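Local coordinates for 3-hexulose-6-phosphate synthase (PDB 3AJX), which is a TIM-barrel enzyme of the orotidine 5'-phosphate decarboxylase / HUMPS family that holds a magnesium ion and has a two-subunit assembly, at residues T118-V123 and V131-G136; M60-A65 and D89-G94; G186-G191 and K200-A205; L68-A73 and A93-A98; E114-R119 and N148-A153. The protein carries 1 engineered substitution. All blocks are in the same frame, centred on the assembly; numbering follows the deposited sequence.

From the N terminus, the first loop is closed by contact 2. It joins the end of strand 55-62 to the start of helix 89-102. Contact 4 starts on the next element, helix 66-75, and ends on the same helix 89-102, so the two loops cross and share A93 and G94. Contacts 5 and 1 both start on helix 116-125 and share T118 and R119. Contact 1 closes the shorter loop, on strand 130-134. Contact 5 encloses it and reaches helix 148-157. Contact 3 comes last and is separate, tying helix 187-190 to helix 195-204. The salt bridge from R119 to D89 joins contacts 1 and 5 to contact 2. Together they join outer helices to one another and to strands 55-62 and 130-134 of the eight-stranded barrel.

Contact 1 (T118-V123 and V131-G136); sequences TRAQEV and VEMHAG
V131 meets A120 and V123 where helix 116-125 lies over strand 130-134. This is the helix-on-strand packing of a beta-alpha-beta unit in the TIM barrel: strand 105-109, helix 116-125, strand 130-134. The helix and strand segments run nearly antiparallel, at 163°, with their axes 9.6 Å apart.

The side chain of V131 can be followed outward. Its CB points at the helix and splits into two methyls, each with a different nearest partner. V131 CG1 is anti to the carbonyl carbon (chi1 -63°) and touches V123 CG2 at 3.6 Å. CG2 turns the other way and rests on the methyl of A120, with V131 CG2 4.0 Å from A120 CB. V131 thus fits against one turn of the helix, between residues three apart.

M133, two residues along the strand, adds its tip. Its chain bends at chi2, and the terminal CE reaches the same A120 methyl. All four residues are buried, and A157 of helix 148-157 packs on both A120 and M133.

Toward helix 89-102, where R119 NH2 also pairs with D89, R119 NH1 forms a salt bridge with E122 OE1 at 3.1 Å. V123 CG1 lies against one face of that guanidinium, 3.5 Å above its plane and offset toward the rim.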
# COMPACT_ATOMS: atom_id res chain seq x y z
N THR A 118 -9.29 -12.58 15.24
CA THR A 118 -10.05 -13.40 14.30
C THR A 118 -9.39 -13.42 12.93
O THR A 118 -9.18 -14.49 12.35
CB THR A 118 -11.50 -12.87 14.16
OG1 THR A 118 -12.21 -13.17 15.36
CG2 THR A 118 -12.21 -13.53 12.98
N ARG A 119 -9.03 -12.25 12.41
CA ARG A 119 -8.41 -12.20 11.10
C ARG A 119 -7.07 -12.93 11.12
O ARG A 119 -6.71 -13.57 10.14
CB ARG A 119 -8.23 -10.75 10.65
CG ARG A 119 -7.74 -10.60 9.22
CD ARG A 119 -8.58 -11.42 8.24
NE ARG A 119 -8.21 -11.16 6.85
CZ ARG A 119 -8.50 -11.97 5.83
NH1 ARG A 119 -9.16 -13.10 6.03
NH2 ARG A 119 -8.12 -11.63 4.60
N ALA A 120 -6.36 -12.85 12.24
CA ALA A 120 -5.07 -13.53 12.36
C ALA A 120 -5.21 -15.02 12.10
O ALA A 120 -4.42 -15.61 11.36
CB ALA A 120 -4.49 -13.30 13.76
N GLN A 121 -6.21 -15.64 12.72
CA GLN A 121 -6.45 -17.06 12.55
C GLN A 121 -6.79 -17.39 11.11
O GLN A 121 -6.34 -18.40 10.57
CB GLN A 121 -7.59 -17.52 13.48
CG GLN A 121 -7.11 -17.81 14.89
CD GLN A 121 -6.26 -19.07 14.96
OE1 GLN A 121 -5.41 -19.21 15.84
NE2 GLN A 121 -6.51 -20.00 14.04
N GLU A 122 -7.59 -16.53 10.49
CA GLU A 122 -7.98 -16.75 9.10
C GLU A 122 -6.79 -16.70 8.15
O GLU A 122 -6.65 -17.57 7.28
CB GLU A 122 -9.02 -15.71 8.69
CG GLU A 122 -10.38 -15.95 9.34
CD GLU A 122 -11.35 -14.81 9.13
OE1 GLU A 122 -11.03 -13.87 8.37
OE2 GLU A 122 -12.44 -14.85 9.73
N VAL A 123 -5.92 -15.71 8.31
CA VAL A 123 -4.77 -15.60 7.41
C VAL A 123 -3.68 -16.61 7.73
O VAL A 123 -2.88 -16.96 6.86
CB VAL A 123 -4.18 -14.16 7.41
CG1 VAL A 123 -5.28 -13.16 7.09
CG2 VAL A 123 -3.52 -13.86 8.75
N VAL A 131 1.76 -12.78 11.94
CA VAL A 131 0.96 -11.60 11.68
C VAL A 131 1.53 -10.47 12.51
O VAL A 131 2.17 -10.70 13.53
CB VAL A 131 -0.52 -11.82 12.07
CG1 VAL A 131 -1.12 -12.93 11.21
CG2 VAL A 131 -0.63 -12.17 13.54
N GLU A 132 1.31 -9.24 12.05
CA GLU A 132 1.80 -8.09 12.78
C GLU A 132 0.64 -7.36 13.44
O GLU A 132 -0.26 -6.87 12.76
CB GLU A 132 2.55 -7.15 11.84
CG GLU A 132 3.20 -5.96 12.55
CD GLU A 132 4.09 -5.12 11.63
OE1 GLU A 132 5.14 -5.63 11.18
OE2 GLU A 132 3.73 -3.96 11.37
N MET A 133 0.64 -7.35 14.77
CA MET A 133 -0.38 -6.65 15.53
C MET A 133 0.18 -5.24 15.48
O MET A 133 1.01 -4.84 16.29
CB MET A 133 -0.45 -7.18 16.96
CG MET A 133 -1.02 -8.59 17.04
SD MET A 133 -2.64 -8.68 16.25
CE MET A 133 -3.02 -10.44 16.37
N HIS A 134 -0.29 -4.51 14.47
CA HIS A 134 0.21 -3.19 14.16
C HIS A 134 -0.74 -2.01 14.34
O HIS A 134 -1.91 -2.06 13.93
CB HIS A 134 0.69 -3.23 12.71
CG HIS A 134 1.45 -2.03 12.26
ND1 HIS A 134 1.81 -1.83 10.95
CD2 HIS A 134 1.95 -0.98 12.95
CE1 HIS A 134 2.49 -0.70 10.85
NE2 HIS A 134 2.59 -0.16 12.05
N ALA A 135 -0.24 -0.95 14.97
CA ALA A 135 -1.00 0.28 15.16
C ALA A 135 -0.13 1.32 14.45
O ALA A 135 1.00 1.57 14.85
CB ALA A 135 -1.13 0.62 16.64
N GLY A 136 -0.66 1.89 13.37
CA GLY A 136 0.10 2.86 12.60
C GLY A 136 0.36 4.17 13.33
O GLY A 136 -0.12 4.39 14.43

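Contact 2 (M60-A65 and D89-G94); sequences MKTMDA and DSTIAG
T91 OG1 is gripped by two partners, one of which leads across the contact to M63. A water donates to T91 OG1, with its oxygen 2.7 Å from that atom. The same water donates to the backbone carbonyl of M63, its oxygen 2.6 Å from M63 O. It therefore bridges helix 89-102 to the loop after strand 55-62. The second partner of T91 OG1 is the carboxylate of D138 of the second subunit, through OD2.

The methyl of T91 makes the closest direct contacts. CG2 is anti to the backbone N and OG1 is anti to the carbonyl carbon (chi1 -65°). This divides the side chain between an apolar arm and a polar one. T91 CG2 sits 3.9 Å from D64 CA, and the backbone atoms M63 O and A65 N also lie around it. T62 CG2 comes up to T91 CG2 at 4.3 Å, methyl to methyl. The loop thus curls around a single threonine.

D64 turns its carboxylate to the other subunit. D64 OD1 is 4.2 Å from T91 OG1, too far for a hydrogen bond. The carboxylate instead accepts from backbone NH groups of L137 and D138 of the second subunit. These bonds make the contact part of the dimer interface.

T62 is the last residue of its strand, and its OG1 is hydrogen-bonded to E69 of helix 66-75. Beside it, strand 80-84 pairs with T62 through the backbone. The loop at the C-terminal end of strand 55-62 thus meets helix 66-75, helix 89-102 and the second subunit.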
# COMPACT_ATOMS: atom_id res chain seq x y z
N MET A 60 5.74 -3.95 2.06
CA MET A 60 4.98 -3.63 0.86
C MET A 60 3.53 -3.24 1.16
O MET A 60 2.95 -2.40 0.47
CB MET A 60 4.98 -4.84 -0.08
CG MET A 60 6.34 -5.27 -0.58
SD MET A 60 7.06 -4.11 -1.77
CE MET A 60 6.28 -4.65 -3.31
N LYS A 61 2.96 -3.85 2.20
CA LYS A 61 1.56 -3.61 2.57
C LYS A 61 0.69 -3.83 1.34
O LYS A 61 -0.20 -3.04 1.03
CB LYS A 61 1.36 -2.20 3.13
CG LYS A 61 1.78 -2.04 4.59
CD LYS A 61 1.32 -0.70 5.15
CE LYS A 61 1.71 -0.55 6.62
NZ LYS A 61 3.19 -0.56 6.80
N THR A 62 0.96 -4.93 0.65
CA THR A 62 0.23 -5.28 -0.56
C THR A 62 -1.28 -5.39 -0.34
O THR A 62 -1.74 -5.99 0.63
CB THR A 62 0.74 -6.61 -1.11
OG1 THR A 62 2.14 -6.47 -1.40
CG2 THR A 62 -0.01 -7.00 -2.38
N MET A 63 -2.04 -4.79 -1.25
CA MET A 63 -3.50 -4.82 -1.15
C MET A 63 -4.12 -5.58 -2.32
O MET A 63 -5.26 -6.03 -2.23
CB MET A 63 -4.04 -3.39 -1.12
CG MET A 63 -5.54 -3.27 -0.92
SD MET A 63 -6.09 -3.94 0.66
CE MET A 63 -7.83 -4.22 0.30
N ASP A 64 -3.37 -5.73 -3.40
CA ASP A 64 -3.85 -6.44 -4.58
C ASP A 64 -2.66 -6.97 -5.37
O ASP A 64 -1.55 -6.48 -5.21
CB ASP A 64 -4.70 -5.49 -5.43
CG ASP A 64 -5.31 -6.18 -6.64
OD1 ASP A 64 -5.78 -7.34 -6.50
OD2 ASP A 64 -5.34 -5.56 -7.72
N ALA A 65 -2.91 -7.97 -6.21
CA ALA A 65 -1.84 -8.60 -7.00
C ALA A 65 -0.82 -9.13 -5.99
O ALA A 65 0.36 -8.78 -6.02
CB ALA A 65 -1.19 -7.58 -7.94
N ASP A 89 -8.61 -12.77 0.44
CA ASP A 89 -7.91 -14.00 0.79
C ASP A 89 -7.05 -14.47 -0.38
O ASP A 89 -5.95 -14.97 -0.18
CB ASP A 89 -8.89 -15.11 1.18
CG ASP A 89 -9.51 -14.90 2.55
OD1 ASP A 89 -9.16 -13.92 3.23
OD2 ASP A 89 -10.36 -15.74 2.94
N SER A 90 -7.56 -14.32 -1.60
CA SER A 90 -6.84 -14.76 -2.79
C SER A 90 -5.54 -13.98 -2.97
O SER A 90 -4.57 -14.50 -3.53
CB SER A 90 -7.71 -14.62 -4.04
OG SER A 90 -8.00 -13.27 -4.33
N THR A 91 -5.51 -12.74 -2.50
CA THR A 91 -4.32 -11.90 -2.60
C THR A 91 -3.26 -12.43 -1.63
O THR A 91 -2.08 -12.54 -1.97
CB THR A 91 -4.66 -10.44 -2.27
OG1 THR A 91 -5.56 -9.93 -3.26
CG2 THR A 91 -3.40 -9.58 -2.23
N ILE A 92 -3.69 -12.75 -0.42
CA ILE A 92 -2.77 -13.28 0.57
C ILE A 92 -2.29 -14.64 0.10
O ILE A 92 -1.11 -14.97 0.22
CB ILE A 92 -3.45 -13.40 1.95
CG1 ILE A 92 -3.79 -12.00 2.47
CG2 ILE A 92 -2.54 -14.15 2.92
CD1 ILE A 92 -4.59 -11.97 3.75
N ALA A 93 -3.20 -15.43 -0.46
CA ALA A 93 -2.85 -16.76 -0.96
C ALA A 93 -1.78 -16.65 -2.06
O ALA A 93 -0.87 -17.47 -2.12
CB ALA A 93 -4.09 -17.46 -1.51
N GLY A 94 -1.92 -15.64 -2.92
CA GLY A 94 -0.96 -15.45 -3.99
C GLY A 94 0.41 -15.10 -3.46
O GLY A 94 1.42 -15.59 -3.97
O HOH W 1 -7.14 -7.86 -2.45

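Contact 3 (G186-G191 and K200-A205); sequences GGAIYG and KELRAA. With SO4 (sulfate ion), chain G.
A single methyl, L202 CD1, makes both contacts with A188 and I189. The pairing is thus very narrow: one leucine of helix 195-204 against the short helix 187-190. L202 CD1 lies 3.6 Å from I189 CG1 and 3.9 Å from I189 CD1, so it rests along the outer part of the isoleucine chain. I189 CG1 is anti to the carbonyl carbon (chi1 -65°), which carries that branch toward the leucine. A188 CB adds a looser touch, 4.3 Å from L202 CD1. V5 of strand 2-7 packs on I189, and L3 of that strand packs on L202.

The backbone at the start of the short helix makes the polar contacts. A sulfate ion, probably from the crystallisation liquor, is bound there by two backbone NH groups. G187 N donates to sulfate O1 at 3.0 Å in a nearly straight bond of 178°. G186 N donates to O3 with a more bent angle of 146°. G166 N and Q140 NE2 also bind the ion. The site resembles the anion site at the ends of strands seven and eight in phosphate-binding TIM barrels.

The chemistry is therefore divided. The L202 contact is apolar and without directional bonds, while the helix start offers its NH groups to an anion.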
# COMPACT_ATOMS: atom_id res chain seq x y z
N GLY A 186 10.39 1.49 15.69
CA GLY A 186 10.61 2.44 14.61
C GLY A 186 11.13 3.77 15.14
O GLY A 186 12.34 3.98 15.19
N GLY A 187 10.22 4.65 15.53
CA GLY A 187 10.60 5.96 16.03
C GLY A 187 11.56 5.93 17.21
O GLY A 187 12.39 6.83 17.36
N ALA A 188 11.45 4.91 18.05
CA ALA A 188 12.33 4.79 19.21
C ALA A 188 13.78 4.70 18.75
O ALA A 188 14.71 5.09 19.47
CB ALA A 188 11.96 3.57 20.04
N ILE A 189 13.99 4.18 17.54
CA ILE A 189 15.33 4.03 17.00
C ILE A 189 15.73 5.17 16.05
O ILE A 189 16.67 5.91 16.33
CB ILE A 189 15.52 2.67 16.29
CG1 ILE A 189 15.39 1.53 17.32
CG2 ILE A 189 16.88 2.61 15.61
CD1 ILE A 189 15.52 0.14 16.73
N TYR A 190 15.02 5.32 14.93
CA TYR A 190 15.39 6.36 13.97
C TYR A 190 15.13 7.79 14.44
O TYR A 190 15.69 8.74 13.88
CB TYR A 190 14.73 6.12 12.59
CG TYR A 190 13.22 6.24 12.52
CD1 TYR A 190 12.41 5.11 12.41
CD2 TYR A 190 12.59 7.49 12.52
CE1 TYR A 190 11.02 5.21 12.30
CE2 TYR A 190 11.21 7.61 12.41
CZ TYR A 190 10.43 6.46 12.30
OH TYR A 190 9.06 6.58 12.21
N GLY A 191 14.29 7.96 15.46
CA GLY A 191 13.99 9.29 15.96
C GLY A 191 14.90 9.72 17.10
O GLY A 191 14.76 10.84 17.62
N LYS A 200 20.52 -0.82 20.99
CA LYS A 200 21.21 -1.65 21.97
C LYS A 200 20.39 -1.79 23.25
O LYS A 200 20.25 -2.88 23.80
CB LYS A 200 22.58 -1.06 22.30
CG LYS A 200 23.43 -1.95 23.20
CD LYS A 200 24.79 -1.33 23.52
CE LYS A 200 25.65 -2.30 24.32
NZ LYS A 200 26.97 -1.73 24.69
N GLU A 201 19.84 -0.67 23.71
CA GLU A 201 19.03 -0.66 24.92
C GLU A 201 17.72 -1.43 24.76
O GLU A 201 17.25 -2.08 25.69
CB GLU A 201 18.78 0.79 25.35
CG GLU A 201 20.07 1.51 25.74
CD GLU A 201 19.95 3.02 25.72
OE1 GLU A 201 19.65 3.58 24.64
OE2 GLU A 201 20.16 3.65 26.78
N LEU A 202 17.13 -1.35 23.57
CA LEU A 202 15.90 -2.10 23.32
C LEU A 202 16.22 -3.59 23.38
O LEU A 202 15.47 -4.38 23.98
CB LEU A 202 15.34 -1.73 21.94
CG LEU A 202 14.55 -0.43 21.88
CD1 LEU A 202 14.44 0.05 20.45
CD2 LEU A 202 13.18 -0.64 22.51
N ARG A 203 17.34 -3.97 22.78
CA ARG A 203 17.80 -5.35 22.76
C ARG A 203 18.07 -5.88 24.17
O ARG A 203 17.71 -7.00 24.51
CB ARG A 203 19.09 -5.45 21.93
CG ARG A 203 19.94 -6.68 22.21
CD ARG A 203 19.26 -7.95 21.74
NE ARG A 203 19.14 -7.99 20.29
CZ ARG A 203 18.54 -8.96 19.61
NH1 ARG A 203 17.99 -9.98 20.25
NH2 ARG A 203 18.49 -8.91 18.29
N ALA A 204 18.70 -5.04 24.99
CA ALA A 204 19.04 -5.42 26.35
C ALA A 204 17.83 -5.70 27.23
O ALA A 204 17.91 -6.48 28.18
CB ALA A 204 19.89 -4.32 26.99
N ALA A 205 16.70 -5.08 26.92
CA ALA A 205 15.48 -5.26 27.70
C ALA A 205 14.81 -6.60 27.41
O ALA A 205 13.94 -7.04 28.16
CB ALA A 205 14.51 -4.12 27.43
S SO4 G . 6.96 2.51 15.41
O1 SO4 G . 7.29 3.95 15.29
O2 SO4 G . 5.50 2.32 15.50
O3 SO4 G . 7.60 1.97 16.63
O4 SO4 G . 7.49 1.79 14.24

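Contact 4 (L68-A73 and A93-A98); sequences LEADIA and AGAVKA
A70 packs against A95 and A98 where helices 66-75 and 89-102 come together on the outside of the barrel. The apolar contacts are methyl to methyl and methyl to backbone. A70 CB points at the other helix and lies 3.8 Å from A95 CA. A70 CB is also 3.9 Å from A95 CB and 4.0 Å from A98 CB. The A70 methyl therefore touches two residues three apart, on adjacent turns. A98 CB points back and reaches the backbone of the first helix, 4.0 Å from D71 N. The segments run roughly parallel, at a signed crossing angle of -29°, and their axes approach to 8.0 Å. Behind the pair, V81 and V83 of strand 80-84 pack on A70 and A95, respectively.

The polar part lies beside the methyls. D71 has its CG anti to the backbone N (chi1 -154°), which brings the carboxylate toward helix 89-102. D71 OD1 passes 4.2 Å from A98 CB without a bond to this segment. It is instead hydrogen-bonded to H102 NE2, further along the same helix 89-102.

Alanine methyls project little, and this allows the close spacing of the helices. Between the segments the interaction is van der Waals packing, while the D71-H102 bond supplies a directional polar tie.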
# COMPACT_ATOMS: atom_id res chain seq x y z
N LEU A 68 2.28 -11.13 -7.45
CA LEU A 68 3.21 -10.24 -8.15
C LEU A 68 4.04 -9.36 -7.23
O LEU A 68 5.26 -9.33 -7.33
CB LEU A 68 2.45 -9.36 -9.14
CG LEU A 68 3.30 -8.34 -9.91
CD1 LEU A 68 4.38 -9.07 -10.72
CD2 LEU A 68 2.42 -7.52 -10.83
N GLU A 69 3.38 -8.65 -6.31
CA GLU A 69 4.11 -7.78 -5.40
C GLU A 69 5.06 -8.55 -4.50
O GLU A 69 6.17 -8.10 -4.22
CB GLU A 69 3.15 -6.93 -4.55
CG GLU A 69 2.45 -5.84 -5.36
CD GLU A 69 1.99 -4.67 -4.50
OE1 GLU A 69 2.38 -4.59 -3.32
OE2 GLU A 69 1.25 -3.81 -5.03
N ALA A 70 4.64 -9.73 -4.05
CA ALA A 70 5.50 -10.53 -3.20
C ALA A 70 6.71 -10.99 -4.02
O ALA A 70 7.85 -10.87 -3.58
CB ALA A 70 4.74 -11.74 -2.68
N ASP A 71 6.45 -11.49 -5.22
CA ASP A 71 7.52 -11.97 -6.07
C ASP A 71 8.60 -10.94 -6.38
O ASP A 71 9.79 -11.22 -6.25
CB ASP A 71 6.96 -12.51 -7.38
CG ASP A 71 7.86 -13.55 -8.01
OD1 ASP A 71 8.14 -14.57 -7.35
OD2 ASP A 71 8.30 -13.35 -9.16
N ILE A 72 8.20 -9.74 -6.79
CA ILE A 72 9.20 -8.74 -7.12
C ILE A 72 10.01 -8.30 -5.90
O ILE A 72 11.20 -8.00 -6.02
CB ILE A 72 8.58 -7.52 -7.86
CG1 ILE A 72 7.60 -6.77 -6.95
CG2 ILE A 72 7.90 -7.99 -9.14
CD1 ILE A 72 6.96 -5.55 -7.62
N ALA A 73 9.37 -8.28 -4.73
CA ALA A 73 10.07 -7.89 -3.51
C ALA A 73 11.06 -8.99 -3.10
O ALA A 73 12.19 -8.71 -2.70
CB ALA A 73 9.07 -7.63 -2.39
N ALA A 93 -3.20 -15.43 -0.46
CA ALA A 93 -2.85 -16.76 -0.96
C ALA A 93 -1.78 -16.65 -2.06
O ALA A 93 -0.87 -17.47 -2.12
CB ALA A 93 -4.09 -17.46 -1.51
N GLY A 94 -1.92 -15.64 -2.92
CA GLY A 94 -0.96 -15.45 -3.99
C GLY A 94 0.41 -15.10 -3.46
O GLY A 94 1.42 -15.59 -3.97
N ALA A 95 0.46 -14.24 -2.45
CA ALA A 95 1.72 -13.86 -1.85
C ALA A 95 2.36 -15.08 -1.20
O ALA A 95 3.57 -15.30 -1.30
CB ALA A 95 1.50 -12.77 -0.80
N VAL A 96 1.55 -15.89 -0.52
CA VAL A 96 2.05 -17.09 0.13
C VAL A 96 2.62 -18.06 -0.90
O VAL A 96 3.64 -18.72 -0.66
CB VAL A 96 0.93 -17.79 0.95
CG1 VAL A 96 1.36 -19.19 1.36
CG2 VAL A 96 0.62 -16.96 2.20
N LYS A 97 1.99 -18.14 -2.07
CA LYS A 97 2.46 -19.03 -3.13
C LYS A 97 3.85 -18.58 -3.57
O LYS A 97 4.74 -19.41 -3.79
CB LYS A 97 1.48 -19.01 -4.30
CG LYS A 97 1.67 -20.13 -5.30
CD LYS A 97 0.52 -20.14 -6.30
CE LYS A 97 0.58 -21.36 -7.20
NZ LYS A 97 -0.53 -21.37 -8.19
N ALA A 98 4.05 -17.28 -3.69
CA ALA A 98 5.35 -16.76 -4.10
C ALA A 98 6.37 -17.03 -2.99
O ALA A 98 7.52 -17.36 -3.26
CB ALA A 98 5.27 -15.27 -4.38

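Contact 5 (E114-R119 and N148-A153); sequences EDKATR and NGLLAA
K116 and A117 meet L150 and A153 where helices 116-125 and 148-157 pack side by side in the outer helical layer of the TIM barrel. Both helices flank strand 130-134, whose M133 touches K116 and A153.

The apolar contacts come mainly from the carbon chain of K116. At its base, K116 CB faces A153 CB at 3.9 Å. Further out, the chain runs past L150, and both contacts there are with one leucine methyl. L150 CD2 lies 4.0 Å from K116 CD and 3.7 Å from K116 CE. The leucine has its CG anti to the carbonyl carbon (chi1 -63°), and its CB does not aim straight at the lysine. The end of the side chain makes the approach. L150 is buried, and A135 packs on it as well. The lysine carbons thus act here as an apolar surface.

The polar end of K116 turns away from the leucine. The chain is extended as far as CE and bends at the last torsion (chi4 61°). That turn sets NZ toward the loop just before the helix, where it is hydrogen-bonded to the carbonyl of I113. The ammonium is therefore tied back to its own side of the contact.

Backbone is involved where the helices are closest. The CA atoms of A117 and A153 are only 5.1 Å apart. The methyl of A117 sits against the other helix's backbone, with A117 CB 3.7 Å from A153 O.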
# COMPACT_ATOMS: atom_id res chain seq x y z
N GLU A 114 -10.24 -4.33 12.72
CA GLU A 114 -10.99 -4.21 13.97
C GLU A 114 -10.96 -5.53 14.73
O GLU A 114 -10.86 -5.53 15.96
CB GLU A 114 -12.44 -3.81 13.67
CG GLU A 114 -13.17 -3.16 14.84
CD GLU A 114 -13.18 -4.03 16.08
OE1 GLU A 114 -13.53 -5.23 15.97
OE2 GLU A 114 -12.84 -3.52 17.17
N ASP A 115 -11.04 -6.64 14.01
CA ASP A 115 -11.01 -7.97 14.62
C ASP A 115 -9.67 -8.65 14.35
O ASP A 115 -9.61 -9.65 13.64
CB ASP A 115 -12.16 -8.84 14.08
CG ASP A 115 -12.09 -9.04 12.56
OD1 ASP A 115 -12.62 -10.07 12.08
OD2 ASP A 115 -11.53 -8.18 11.85
N LYS A 116 -8.61 -8.12 14.94
CA LYS A 116 -7.26 -8.65 14.74
C LYS A 116 -7.05 -10.13 15.06
O LYS A 116 -6.45 -10.86 14.27
CB LYS A 116 -6.24 -7.80 15.50
CG LYS A 116 -6.12 -6.37 14.95
CD LYS A 116 -4.95 -5.62 15.58
CE LYS A 116 -4.74 -4.26 14.93
NZ LYS A 116 -5.93 -3.38 15.05
N ALA A 117 -7.53 -10.59 16.22
CA ALA A 117 -7.34 -11.99 16.58
C ALA A 117 -8.06 -12.92 15.60
O ALA A 117 -7.50 -13.93 15.17
CB ALA A 117 -7.83 -12.25 18.00
N THR A 118 -9.29 -12.58 15.24
CA THR A 118 -10.05 -13.40 14.30
C THR A 118 -9.39 -13.42 12.93
O THR A 118 -9.18 -14.49 12.35
CB THR A 118 -11.50 -12.87 14.16
OG1 THR A 118 -12.21 -13.17 15.36
CG2 THR A 118 -12.21 -13.53 12.98
N ARG A 119 -9.03 -12.25 12.41
CA ARG A 119 -8.41 -12.20 11.10
C ARG A 119 -7.07 -12.93 11.12
O ARG A 119 -6.71 -13.57 10.14
CB ARG A 119 -8.23 -10.75 10.65
CG ARG A 119 -7.74 -10.60 9.22
CD ARG A 119 -8.58 -11.42 8.24
NE ARG A 119 -8.21 -11.16 6.85
CZ ARG A 119 -8.50 -11.97 5.83
NH1 ARG A 119 -9.16 -13.10 6.03
NH2 ARG A 119 -8.12 -11.63 4.60
N ASN A 148 -1.76 -2.05 24.90
CA ASN A 148 -2.31 -3.29 25.44
C ASN A 148 -3.39 -3.91 24.57
O ASN A 148 -3.66 -5.11 24.68
CB ASN A 148 -2.83 -3.06 26.86
CG ASN A 148 -1.74 -2.60 27.81
OD1 ASN A 148 -0.65 -3.18 27.86
ND2 ASN A 148 -2.04 -1.57 28.59
N GLY A 149 -4.02 -3.11 23.72
CA GLY A 149 -5.05 -3.63 22.84
C GLY A 149 -4.41 -4.59 21.84
O GLY A 149 -4.98 -5.62 21.50
N LEU A 150 -3.23 -4.23 21.36
CA LEU A 150 -2.50 -5.06 20.41
C LEU A 150 -1.99 -6.32 21.09
O LEU A 150 -2.01 -7.40 20.51
CB LEU A 150 -1.31 -4.28 19.82
CG LEU A 150 -1.62 -3.03 18.99
CD1 LEU A 150 -0.33 -2.32 18.65
CD2 LEU A 150 -2.38 -3.42 17.72
N LEU A 151 -1.52 -6.18 22.33
CA LEU A 151 -1.00 -7.32 23.07
C LEU A 151 -2.12 -8.30 23.37
O LEU A 151 -1.93 -9.52 23.28
CB LEU A 151 -0.33 -6.85 24.36
CG LEU A 151 0.79 -5.83 24.20
CD1 LEU A 151 1.44 -5.54 25.55
CD2 LEU A 151 1.83 -6.35 23.23
N ALA A 152 -3.30 -7.78 23.72
CA ALA A 152 -4.44 -8.63 24.03
C ALA A 152 -4.85 -9.41 22.78
O ALA A 152 -5.17 -10.60 22.85
CB ALA A 152 -5.61 -7.78 24.52
N ALA A 153 -4.83 -8.74 21.64
CA ALA A 153 -5.20 -9.38 20.38
C ALA A 153 -4.18 -10.46 20.04
O ALA A 153 -4.56 -11.54 19.58
CB ALA A 153 -5.27 -8.34 19.26